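Side-chain contacts in Rv1989c (MbcT) (Mycobacterium tuberculosis, PDB 6FKG), which degrades NAD(+) by phosphorolysis, the toxic activity that its cognate antitoxin MbcA neutralises by blocking access to the active site: residues A81-M84 with L85-A88; V131-A134 with A135-L138; T156-E159 with Q160-P164. All coordinates share one frame; numbering follows the deposited sequence.

Overall arrangement
All three contacts are local, each lying around the C-terminal end of a helix within the RES domain. Interactions 2 and 3 are neighbours, their centres about 14 Å apart: Trp-136 of the first packs on Thr-156 and Ala-157 of the second and meets Arg-161. Interaction 1 stands apart, its centre about 31 Å from that of interaction 3 and on the opposite side of the chain's centre from interaction 2. Interaction 2 is the buried one and largely aromatic and aliphatic; interactions 1 and 3 are partly buried and more polar, one with a long lysine–glutamate salt bridge and a water joining that glutamate to a helix-end carbonyl, the other with a threonine bonded to a carbonyl. All three also reach MbcA.

Interaction 1 of 3, residues A81-M84 with L85-A88; sequences AEKM and LEAA
Lys-83 and Glu-86 run side by side at the end of the short helix 81-84, where the chain passes into a type I beta turn from Met-84 to Ala-87. The carbonyls at this end are taken up in order. Leu-85 N reaches back to Ala-81 O at 3.0 Å, the last bond of helical i to i+4 spacing here. The next two have the shorter i to i+3 spacing: Glu-86 N bonds Lys-83 O at 3.1 Å, and Ala-87 N closes the turn on Met-84 O at 3.0 Å. Both of these donors sit above the carbonyl plane, Glu-86 N by 62°, in keeping with the tighter i to i+3 path. Glu-82 O accepts a hydrogen bond from a water that also donates to Glu-86 OE2.

Leu-85 and Met-84 pack against neighbouring helices and, for Met-84, the antitoxin. Leu-85 CG lies 3.2 Å from Ala-81 O, and the side chain packs on Pro-177 and Tyr-180 of helix 177-185, while Met-84, with CG anti to its N (chi1 -177°), meets Val-70 and Ala-74 of helix 63-76 and Leu-69 of an MbcA chain. The Glu-82 carboxylate points away from this contact and bonds Gln-181 NE2 through OE2.

On the exposed side, Lys-83 bends at chi2 (-68°), which lays its CD alongside the Glu-86 carboxylate. The salt bridge is long, with Lys-83 NZ 3.8 Å from Glu-86 OE2. That same oxygen has a closer partner in the bridging water, which lies 2.7 Å from Glu-86 OE2 and 2.6 Å from Glu-82 O.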
ATOM      1  N   ALA B  81       2.618  36.369  26.953  1.00 34.23           N
ATOM      2  CA  ALA B  81       1.542  37.249  26.489  1.00 37.53           C
ATOM      3  C   ALA B  81       2.127  38.600  26.063  1.00 34.23           C
ATOM      4  O   ALA B  81       1.762  39.126  25.014  1.00 35.71           O
ATOM      5  CB  ALA B  81       0.476  37.443  27.577  1.00 35.22           C
ATOM      6  N   GLU B  82       3.039  39.136  26.877  1.00 33.06           N
ATOM      7  CA  GLU B  82       3.674  40.423  26.601  1.00 36.18           C
ATOM      8  C   GLU B  82       4.339  40.492  25.236  1.00 36.86           C
ATOM      9  O   GLU B  82       4.242  41.503  24.547  1.00 40.59           O
ATOM     10  CB  GLU B  82       4.726  40.743  27.664  1.00 47.20           C
ATOM     11  CG  GLU B  82       4.165  41.206  28.985  1.00 53.21           C
ATOM     12  CD  GLU B  82       3.774  40.061  29.898  1.00 53.08           C
ATOM     13  OE1 GLU B  82       3.859  38.877  29.482  1.00 38.23           O
ATOM     14  OE2 GLU B  82       3.405  40.357  31.056  1.00 58.78           O
ATOM     15  N   LYS B  83       5.025  39.424  24.852  1.00 31.70           N
ATOM     16  CA  LYS B  83       5.706  39.383  23.555  1.00 36.10           C
ATOM     17  C   LYS B  83       4.751  39.044  22.410  1.00 34.34           C
ATOM     18  O   LYS B  83       4.845  39.610  21.321  1.00 35.94           O
ATOM     19  CB  LYS B  83       6.846  38.366  23.583  1.00 39.62           C
ATOM     20  CG  LYS B  83       8.048  38.774  24.434  1.00 40.09           C
ATOM     21  CD  LYS B  83       8.791  39.958  23.821  1.00 42.53           C
ATOM     22  CE  LYS B  83      10.054  40.297  24.590  1.00 56.88           C
ATOM     23  NZ  LYS B  83      10.661  41.573  24.110  1.00 68.01           N
ATOM     24  N   MET B  84       3.839  38.109  22.650  1.00 35.87           N
ATOM     25  CA  MET B  84       2.890  37.685  21.612  1.00 31.97           C
ATOM     26  C   MET B  84       2.032  38.848  21.145  1.00 36.97           C
ATOM     27  O   MET B  84       1.732  38.986  19.942  1.00 34.68           O
ATOM     28  CB  MET B  84       1.997  36.551  22.126  1.00 29.52           C
ATOM     29  CG  MET B  84       1.015  35.994  21.097  1.00 31.29           C
ATOM     30  SD  MET B  84       0.134  34.561  21.766  1.00 36.00           S
ATOM     31  CE  MET B  84      -1.297  35.346  22.469  1.00 39.95           C
ATOM     32  N   LEU B  85       1.648  39.694  22.099  1.00 28.91           N
ATOM     33  CA  LEU B  85       0.751  40.814  21.812  1.00 29.83           C
ATOM     34  C   LEU B  85       1.456  41.990  21.135  1.00 30.88           C
ATOM     35  O   LEU B  85       0.861  43.043  20.929  1.00 34.69           O
ATOM     36  CB  LEU B  85       0.078  41.278  23.090  1.00 29.30           C
ATOM     37  CG  LEU B  85      -0.925  40.266  23.653  1.00 29.70           C
ATOM     38  CD1 LEU B  85      -1.425  40.739  25.004  1.00 29.84           C
ATOM     39  CD2 LEU B  85      -2.107  40.054  22.670  1.00 29.28           C
ATOM     40  N   GLU B  86       2.725  41.805  20.796  1.00 30.94           N
ATOM     41  CA  GLU B  86       3.392  42.729  19.895  1.00 35.56           C
ATOM     42  C   GLU B  86       2.865  42.552  18.470  1.00 35.27           C
ATOM     43  O   GLU B  86       2.907  43.485  17.671  1.00 35.40           O
ATOM     44  CB  GLU B  86       4.900  42.523  19.933  1.00 34.76           C
ATOM     45  CG  GLU B  86       5.493  42.903  21.305  1.00 33.69           C
ATOM     46  CD  GLU B  86       6.993  42.785  21.317  1.00 45.68           C
ATOM     47  OE1 GLU B  86       7.569  42.441  20.257  1.00 43.85           O
ATOM     48  OE2 GLU B  86       7.586  43.036  22.381  1.00 45.05           O
ATOM     49  N   ALA B  87       2.389  41.350  18.155  1.00 33.88           N
ATOM     50  CA  ALA B  87       1.608  41.154  16.927  1.00 34.67           C
ATOM     51  C   ALA B  87       0.218  41.724  17.217  1.00 34.37           C
ATOM     52  O   ALA B  87      -0.167  41.848  18.378  1.00 35.45           O
ATOM     53  CB  ALA B  87       1.547  39.673  16.528  1.00 32.97           C
ATOM     54  N   ALA B  88      -0.518  42.105  16.176  1.00 34.12           N
ATOM     55  CA  ALA B  88      -1.750  42.869  16.358  1.00 31.26           C
ATOM     56  C   ALA B  88      -2.941  41.998  16.754  1.00 35.91           C
ATOM     57  O   ALA B  88      -3.470  41.242  15.932  1.00 29.01           O
ATOM     58  CB  ALA B  88      -2.070  43.639  15.088  1.00 33.66           C
TER
HETATM   59  O   HOH W   1       6.099  43.356  24.566  1.00 41.12           O

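Interaction 2 of 3, residues V131-A134 with A135-L138; sequences VGHA and AWFL
The imidazole of His-133 meets the six-membered ring of Trp-136, one turn further along the helix, rim to rim, with neither ring over the face of the other. His-133 CD2 comes 3.7 Å from Trp-136 CE3, which lies at the edge of the imidazole and in its plane. The planes differ by 25° and the centroids of the His-133 ring and the Trp-136 six-membered ring are 5.9 Å apart, so this is a side-to-side touch and no stack. Both side chains have CG anti to the backbone N (chi1 -175° and 164°), which swings the two rings to the same flank. There His-133 NE2 hydrogen-bonds Tyr-60 OH of an MbcA chain, whose ring also meets the indole; Phe-54 stacks on Trp-136 too.

Beneath the rings the backbone bonds are regular. Trp-136 N to Gly-132 O (3.0 Å) is nearly straight, and Phe-137 N bonds His-133 O at 2.9 Å. The last, Leu-138 N to Ala-134 O (2.9 Å), is made by a residue that has already left helical geometry. The Leu-138 side chain folds back with CG 3.3 Å from Ala-134 O. Ala-134 and Leu-138 both rest on Ile-13 of helix 7-16.

The arrangement is that of an alpha-helix C-terminus: one flank buried against a neighbouring helix, and an i, i+3 aromatic pair meeting the antitoxin.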
ATOM      1  N   VAL B 131     -17.089  15.430  24.434  1.00 29.62           N
ATOM      2  CA  VAL B 131     -18.208  16.053  25.129  1.00 31.65           C
ATOM      3  C   VAL B 131     -18.763  17.241  24.325  1.00 33.27           C
ATOM      4  O   VAL B 131     -19.986  17.370  24.162  1.00 32.82           O
ATOM      5  CB  VAL B 131     -17.795  16.499  26.562  1.00 32.74           C
ATOM      6  CG1 VAL B 131     -18.880  17.344  27.199  1.00 37.83           C
ATOM      7  CG2 VAL B 131     -17.501  15.274  27.430  1.00 31.90           C
ATOM      8  N   GLY B 132     -17.882  18.100  23.815  1.00 28.82           N
ATOM      9  CA  GLY B 132     -18.325  19.213  22.976  1.00 29.94           C
ATOM     10  C   GLY B 132     -19.004  18.710  21.711  1.00 31.99           C
ATOM     11  O   GLY B 132     -20.022  19.252  21.278  1.00 30.55           O
ATOM     12  N   HIS B 133     -18.450  17.659  21.117  1.00 30.35           N
ATOM     13  CA  HIS B 133     -19.054  17.054  19.934  1.00 29.86           C
ATOM     14  C   HIS B 133     -20.489  16.619  20.228  1.00 35.71           C
ATOM     15  O   HIS B 133     -21.407  16.902  19.462  1.00 31.16           O
ATOM     16  CB  HIS B 133     -18.229  15.862  19.477  1.00 32.00           C
ATOM     17  CG  HIS B 133     -18.705  15.238  18.202  1.00 35.33           C
ATOM     18  ND1 HIS B 133     -18.262  14.003  17.774  1.00 46.58           N
ATOM     19  CD2 HIS B 133     -19.554  15.683  17.245  1.00 36.48           C
ATOM     20  CE1 HIS B 133     -18.831  13.707  16.617  1.00 46.25           C
ATOM     21  NE2 HIS B 133     -19.626  14.709  16.279  1.00 36.86           N
ATOM     22  N   ALA B 134     -20.680  15.929  21.343  1.00 31.03           N
ATOM     23  CA  ALA B 134     -22.008  15.419  21.691  1.00 33.78           C
ATOM     24  C   ALA B 134     -22.998  16.553  21.967  1.00 34.24           C
ATOM     25  O   ALA B 134     -24.159  16.471  21.573  1.00 33.57           O
ATOM     26  CB  ALA B 134     -21.917  14.489  22.897  1.00 34.62           C
ATOM     27  N   ALA B 135     -22.550  17.607  22.645  1.00 30.57           N
ATOM     28  CA  ALA B 135     -23.440  18.727  22.957  1.00 30.37           C
ATOM     29  C   ALA B 135     -23.921  19.369  21.662  1.00 34.14           C
ATOM     30  O   ALA B 135     -25.108  19.687  21.515  1.00 33.28           O
ATOM     31  CB  ALA B 135     -22.740  19.767  23.844  1.00 30.95           C
ATOM     32  N   TRP B 136     -22.993  19.552  20.725  1.00 32.70           N
ATOM     33  CA  TRP B 136     -23.331  20.114  19.418  1.00 30.52           C
ATOM     34  C   TRP B 136     -24.269  19.195  18.655  1.00 33.63           C
ATOM     35  O   TRP B 136     -25.227  19.640  18.009  1.00 30.50           O
ATOM     36  CB  TRP B 136     -22.069  20.352  18.597  1.00 30.27           C
ATOM     37  CG  TRP B 136     -22.354  20.571  17.123  1.00 31.25           C
ATOM     38  CD1 TRP B 136     -22.749  21.741  16.526  1.00 30.03           C
ATOM     39  CD2 TRP B 136     -22.268  19.593  16.077  1.00 32.13           C
ATOM     40  NE1 TRP B 136     -22.912  21.546  15.162  1.00 33.95           N
ATOM     41  CE2 TRP B 136     -22.613  20.239  14.867  1.00 34.06           C
ATOM     42  CE3 TRP B 136     -21.909  18.235  16.043  1.00 29.90           C
ATOM     43  CZ2 TRP B 136     -22.616  19.573  13.638  1.00 34.14           C
ATOM     44  CZ3 TRP B 136     -21.919  17.571  14.816  1.00 34.36           C
ATOM     45  CH2 TRP B 136     -22.265  18.243  13.632  1.00 33.24           C
ATOM     46  N   PHE B 137     -23.985  17.902  18.736  1.00 33.36           N
ATOM     47  CA  PHE B 137     -24.803  16.899  18.074  1.00 32.25           C
ATOM     48  C   PHE B 137     -26.250  16.950  18.571  1.00 30.88           C
ATOM     49  O   PHE B 137     -27.180  16.760  17.789  1.00 36.93           O
ATOM     50  CB  PHE B 137     -24.203  15.510  18.295  1.00 31.81           C
ATOM     51  CG  PHE B 137     -24.980  14.412  17.641  1.00 41.90           C
ATOM     52  CD1 PHE B 137     -24.861  14.185  16.283  1.00 38.53           C
ATOM     53  CD2 PHE B 137     -25.838  13.616  18.383  1.00 49.95           C
ATOM     54  CE1 PHE B 137     -25.582  13.178  15.668  1.00 47.21           C
ATOM     55  CE2 PHE B 137     -26.564  12.613  17.776  1.00 49.15           C
ATOM     56  CZ  PHE B 137     -26.433  12.393  16.415  1.00 45.14           C
ATOM     57  N   LEU B 138     -26.430  17.238  19.861  1.00 32.80           N
ATOM     58  CA  LEU B 138     -27.752  17.333  20.488  1.00 36.83           C
ATOM     59  C   LEU B 138     -28.410  18.704  20.306  1.00 41.23           C
ATOM     60  O   LEU B 138     -29.437  18.989  20.918  1.00 36.32           O
ATOM     61  CB  LEU B 138     -27.656  17.019  21.987  1.00 35.01           C
ATOM     62  CG  LEU B 138     -27.262  15.574  22.285  1.00 37.33           C
ATOM     63  CD1 LEU B 138     -26.900  15.399  23.763  1.00 39.41           C
ATOM     64  CD2 LEU B 138     -28.395  14.636  21.879  1.00 41.51           C
TER

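Interaction 3 of 3, residues T156-E159 with Q160-P164; sequences TAYE and QRTRP
Tyr-158 O is gripped by the end of its own helical turn. Thr-162 OG1 donates to it at 2.8 Å, and Arg-161 N reaches it at 3.3 Å from the opposite face of the carbonyl plane; Thr-162 N adds a weak bond. The hydroxyl stands 38° out of that plane. Its position follows from chi1 of 69°, which sets OG1 between the backbone N and the carbonyl carbon of Thr-162, while CG2 is turned beside the N.

Thr-162 OG1 also lies close to the Tyr-158 ring, approaching it obliquely. Tyr-158 CE2 lies 3.1 Å from Thr-162 OG1 and CD2 lies 3.6 Å from Thr-162 CG2, the two side chains crossing at about a right angle. Both the hydroxyl and the methyl of Thr-162 thus touch the CD2/CE2 side of the ring.

At the other end Ala-157, the N-cap, gives its carbonyl to weak bonds from Gln-160 N and Arg-161 N. Arg-161 CG sits 3.1 Å from Ala-157 O and 3.9 Å from Ala-157 CB, and the chain then runs on to Trp-136 of helix 126-137, where the guanidinium makes a cation-pi contact and a probable hydrogen bond to the backbone carbonyl. Gln-160 bends at chi2 so that its amide comes over Glu-159 CB, with NE2 bonded to Glu-67 of an MbcA chain.

This is a single-turn helix following strand 150-156 of the RES domain, closed by a threonine hydroxyl bonded to the carbonyl four residues back, a familiar arrangement for threonine in and at the ends of helices.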
ATOM      1  N   THR B 156     -21.122  26.820  19.748  1.00 29.62           N
ATOM      2  CA  THR B 156     -20.930  25.873  18.652  1.00 35.71           C
ATOM      3  C   THR B 156     -21.938  26.119  17.542  1.00 35.09           C
ATOM      4  O   THR B 156     -23.142  26.183  17.798  1.00 38.21           O
ATOM      5  CB  THR B 156     -21.029  24.406  19.151  1.00 39.01           C
ATOM      6  OG1 THR B 156     -22.246  24.222  19.880  1.00 43.73           O
ATOM      7  CG2 THR B 156     -19.872  24.074  20.093  1.00 37.92           C
ATOM      8  N   ALA B 157     -21.426  26.277  16.315  1.00 33.15           N
ATOM      9  CA  ALA B 157     -22.253  26.533  15.132  1.00 37.10           C
ATOM     10  C   ALA B 157     -23.221  27.693  15.387  1.00 40.13           C
ATOM     11  O   ALA B 157     -24.427  27.593  15.142  1.00 40.94           O
ATOM     12  CB  ALA B 157     -23.004  25.281  14.734  1.00 36.79           C
ATOM     13  N   TYR B 158     -22.652  28.780  15.900  1.00 37.86           N
ATOM     14  CA  TYR B 158     -23.347  30.009  16.244  1.00 40.13           C
ATOM     15  C   TYR B 158     -24.347  30.451  15.184  1.00 45.84           C
ATOM     16  O   TYR B 158     -25.516  30.721  15.482  1.00 38.64           O
ATOM     17  CB  TYR B 158     -22.296  31.104  16.483  1.00 49.97           C
ATOM     18  CG  TYR B 158     -22.781  32.513  16.328  1.00 52.62           C
ATOM     19  CD1 TYR B 158     -22.199  33.366  15.393  1.00 52.36           C
ATOM     20  CD2 TYR B 158     -23.815  33.006  17.122  1.00 59.66           C
ATOM     21  CE1 TYR B 158     -22.647  34.673  15.244  1.00 65.69           C
ATOM     22  CE2 TYR B 158     -24.266  34.305  16.984  1.00 63.60           C
ATOM     23  CZ  TYR B 158     -23.681  35.137  16.048  1.00 73.12           C
ATOM     24  OH  TYR B 158     -24.137  36.434  15.920  1.00 79.12           O
ATOM     25  N   GLU B 159     -23.874  30.505  13.945  1.00 47.71           N
ATOM     26  CA  GLU B 159     -24.641  31.047  12.827  1.00 53.12           C
ATOM     27  C   GLU B 159     -25.969  30.320  12.600  1.00 48.30           C
ATOM     28  O   GLU B 159     -26.999  30.959  12.377  1.00 49.92           O
ATOM     29  CB  GLU B 159     -23.785  31.008  11.551  1.00 61.16           C
ATOM     30  CG  GLU B 159     -22.488  31.846  11.613  1.00 64.37           C
ATOM     31  CD  GLU B 159     -21.303  31.139  12.304  1.00 69.53           C
ATOM     32  OE1 GLU B 159     -21.496  30.097  12.969  1.00 56.81           O
ATOM     33  OE2 GLU B 159     -20.163  31.635  12.170  1.00 78.55           O
ATOM     34  N   GLN B 160     -25.943  28.991  12.681  1.00 52.65           N
ATOM     35  CA  GLN B 160     -27.122  28.160  12.427  1.00 61.93           C
ATOM     36  C   GLN B 160     -28.010  27.991  13.647  1.00 64.34           C
ATOM     37  O   GLN B 160     -29.207  27.738  13.520  1.00 60.63           O
ATOM     38  CB  GLN B 160     -26.715  26.763  11.940  1.00 56.97           C
ATOM     39  CG  GLN B 160     -26.339  26.687  10.482  1.00 65.90           C
ATOM     40  CD  GLN B 160     -24.996  27.309  10.224  1.00 67.82           C
ATOM     41  OE1 GLN B 160     -24.040  27.080  10.968  1.00 67.18           O
ATOM     42  NE2 GLN B 160     -24.912  28.116   9.174  1.00 68.90           N
ATOM     43  N   ARG B 161     -27.422  28.120  14.830  1.00 55.59           N
ATOM     44  CA  ARG B 161     -28.096  27.670  16.039  1.00 56.45           C
ATOM     45  C   ARG B 161     -28.577  28.765  16.972  1.00 60.52           C
ATOM     46  O   ARG B 161     -29.222  28.470  17.975  1.00 66.37           O
ATOM     47  CB  ARG B 161     -27.177  26.741  16.803  1.00 55.19           C
ATOM     48  CG  ARG B 161     -26.655  25.657  15.935  1.00 54.47           C
ATOM     49  CD  ARG B 161     -26.702  24.363  16.652  1.00 54.54           C
ATOM     50  NE  ARG B 161     -26.760  23.242  15.726  1.00 56.90           N
ATOM     51  CZ  ARG B 161     -26.328  22.034  16.046  1.00 45.38           C
ATOM     52  NH1 ARG B 161     -25.818  21.854  17.250  1.00 45.71           N
ATOM     53  NH2 ARG B 161     -26.396  21.031  15.177  1.00 47.44           N
ATOM     54  N   THR B 162     -28.271  30.016  16.654  1.00 60.58           N
ATOM     55  CA  THR B 162     -28.666  31.104  17.531  1.00 64.21           C
ATOM     56  C   THR B 162     -29.692  32.031  16.887  1.00 69.64           C
ATOM     57  O   THR B 162     -29.660  32.312  15.688  1.00 67.86           O
ATOM     58  CB  THR B 162     -27.448  31.937  17.995  1.00 67.49           C
ATOM     59  OG1 THR B 162     -26.904  32.658  16.884  1.00 77.75           O
ATOM     60  CG2 THR B 162     -26.373  31.036  18.626  1.00 57.61           C
ATOM     61  N   ARG B 163     -30.628  32.475  17.711  1.00 69.59           N
ATOM     62  CA  ARG B 163     -31.589  33.478  17.320  1.00 61.09           C
ATOM     63  C   ARG B 163     -30.898  34.836  17.300  1.00 60.28           C
ATOM     64  O   ARG B 163     -29.888  35.022  17.986  1.00 61.03           O
ATOM     65  CB  ARG B 163     -32.778  33.454  18.281  1.00 64.81           C
ATOM     66  CG  ARG B 163     -33.298  32.046  18.514  1.00 65.27           C
ATOM     67  CD  ARG B 163     -34.415  32.002  19.547  1.00 70.48           C
ATOM     68  NE  ARG B 163     -33.933  32.313  20.892  1.00 78.77           N
ATOM     69  CZ  ARG B 163     -33.303  31.449  21.684  1.00 81.45           C
ATOM     70  NH1 ARG B 163     -33.068  30.212  21.266  1.00 80.32           N
ATOM     71  NH2 ARG B 163     -32.903  31.823  22.893  1.00 82.40           N
ATOM     72  N   PRO B 164     -31.414  35.773  16.485  1.00 66.16           N
ATOM     73  CA  PRO B 164     -30.858  37.126  16.369  1.00 65.63           C
ATOM     74  C   PRO B 164     -30.527  37.765  17.715  1.00 69.02           C
ATOM     75  O   PRO B 164     -31.378  37.818  18.608  1.00 68.83           O
ATOM     76  CB  PRO B 164     -31.979  37.915  15.667  1.00 65.85           C
ATOM     77  CG  PRO B 164     -33.098  36.929  15.412  1.00 60.34           C
ATOM     78  CD  PRO B 164     -32.510  35.565  15.523  1.00 62.24           C
TER